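Local coordinates for YscQ-C, type III secretion protein (Yersinia pseudotuberculosis, PDB 3UEP) that serves as the C-terminal, FliN-like portion of YscQ, a component of the machinery that secretes Yop proteins in type III secretion, at residues Ile31-Trp34 with His35-Thr38. Sequence-based numbering, arbitrary orientation.
Sequences ILDW and HTLT
With CG of Asp33 set between its backbone N and carbonyl carbon (chi1 70°) and OG1 of Thr36 anti to its own carbonyl carbon (chi1 -55°), carboxylate and hydroxyl meet at the start of helix 34-39, where Asp33 is the N-cap residue. Asp33 OD2 accepts twice from the same residue: Thr36 N lies 2.9 Å from OD2, nearly in line with the C-O bond, and Thr36 OG1 donates to OD2 over 2.7 Å from the syn side, 34° out of the carboxylate plane. The two donors approach from opposite faces of that plane, which probably limits rotation of the carboxylate about CB-CG. The first helical turn follows, with Leu37 N hydrogen-bonded to Asp33 O and Thr38 N to Trp34 O. Leu32 crosses the side chains of Leu37 and Thr36 at about a right angle, CD1 against Leu37 CD2 and CD2 against Thr36 CG2, both at 4.0 Å. A strand of the second subunit pairs antiparallel with residues 31-33; Leu37 packs on Leu65 of that subunit, and His35 NE2 makes a hydrogen bond to its Asp15 OD2. Farther along the helix, Thr38 CB rests over one face of the Trp34 indole in a CH-pi contact, 4.1 Å from the centroid of its five-membered ring.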
loop_
_atom_site.group_PDB
_atom_site.type_symbol
_atom_site.label_atom_id
_atom_site.label_comp_id
_atom_site.label_asym_id
_atom_site.label_seq_id
_atom_site.Cartn_x
_atom_site.Cartn_y
_atom_site.Cartn_z
ATOM N N ILE A 31 -0.097 3.134 -11.208
ATOM C CA ILE A 31 0.664 3.183 -12.464
ATOM C C ILE A 31 1.503 4.446 -12.677
ATOM O O ILE A 31 0.964 5.548 -12.772
ATOM C CB ILE A 31 -0.234 2.989 -13.722
ATOM C CG1 ILE A 31 -0.990 1.659 -13.670
ATOM C CG2 ILE A 31 0.619 3.008 -14.972
ATOM C CD1 ILE A 31 -0.095 0.437 -13.888
ATOM N N LEU A 32 2.821 4.273 -12.760
ATOM C CA LEU A 32 3.716 5.313 -13.275
ATOM C C LEU A 32 4.499 4.733 -14.449
ATOM O O LEU A 32 4.984 3.599 -14.374
ATOM C CB LEU A 32 4.703 5.771 -12.196
ATOM C CG LEU A 32 4.121 6.448 -10.949
ATOM C CD1 LEU A 32 5.213 6.826 -9.972
ATOM C CD2 LEU A 32 3.330 7.661 -11.334
ATOM N N ASP A 33 4.638 5.481 -15.536
ATOM C CA ASP A 33 5.525 5.009 -16.594
ATOM C C ASP A 33 6.995 5.124 -16.193
ATOM O O ASP A 33 7.320 5.674 -15.148
ATOM C CB ASP A 33 5.234 5.681 -17.948
ATOM C CG ASP A 33 5.615 7.153 -17.986
ATOM O OD1 ASP A 33 5.284 7.805 -18.995
ATOM O OD2 ASP A 33 6.242 7.660 -17.032
ATOM N N TRP A 34 7.886 4.597 -17.024
ATOM C CA TRP A 34 9.310 4.591 -16.698
ATOM C C TRP A 34 9.936 5.975 -16.715
ATOM O O TRP A 34 10.777 6.278 -15.869
ATOM C CB TRP A 34 10.100 3.656 -17.624
ATOM C CG TRP A 34 11.567 3.668 -17.307
ATOM C CD1 TRP A 34 12.542 4.333 -17.979
ATOM C CD2 TRP A 34 12.211 3.004 -16.208
ATOM N NE1 TRP A 34 13.759 4.126 -17.372
ATOM C CE2 TRP A 34 13.579 3.316 -16.278
ATOM C CE3 TRP A 34 11.758 2.190 -15.161
ATOM C CZ2 TRP A 34 14.509 2.820 -15.359
ATOM C CZ3 TRP A 34 12.683 1.702 -14.247
ATOM C CH2 TRP A 34 14.041 2.013 -14.356
ATOM N N HIS A 35 9.558 6.808 -17.681
ATOM C CA HIS A 35 10.023 8.210 -17.677
ATOM C C HIS A 35 9.803 8.814 -16.288
ATOM O O HIS A 35 10.680 9.464 -15.730
ATOM C CB HIS A 35 9.241 9.071 -18.666
ATOM C CG HIS A 35 9.676 8.933 -20.091
ATOM N ND1 HIS A 35 10.950 9.236 -20.518
ATOM C CD2 HIS A 35 8.985 8.564 -21.196
ATOM C CE1 HIS A 35 11.033 9.049 -21.826
ATOM N NE2 HIS A 35 9.855 8.643 -22.258
ATOM N N THR A 36 8.612 8.601 -15.744
ATOM C CA THR A 36 8.239 9.155 -14.445
ATOM C C THR A 36 9.066 8.558 -13.300
ATOM O O THR A 36 9.562 9.301 -12.462
ATOM C CB THR A 36 6.718 9.013 -14.166
ATOM O OG1 THR A 36 5.986 9.602 -15.240
ATOM C CG2 THR A 36 6.336 9.751 -12.897
ATOM N N LEU A 37 9.253 7.238 -13.287
ATOM C CA LEU A 37 10.044 6.598 -12.221
ATOM C C LEU A 37 11.503 6.983 -12.279
ATOM O O LEU A 37 12.131 7.223 -11.245
ATOM C CB LEU A 37 9.969 5.064 -12.284
ATOM C CG LEU A 37 8.799 4.245 -11.746
ATOM C CD1 LEU A 37 9.140 2.782 -11.895
ATOM C CD2 LEU A 37 8.535 4.548 -10.301
ATOM N N THR A 38 12.062 7.014 -13.484
ATOM C CA THR A 38 13.482 7.354 -13.619
ATOM C C THR A 38 13.757 8.823 -13.326
ATOM O O THR A 38 14.870 9.183 -12.975
ATOM C CB THR A 38 14.050 7.017 -15.007
ATOM O OG1 THR A 38 15.475 7.108 -14.945
ATOM C CG2 THR A 38 13.549 7.996 -16.040
#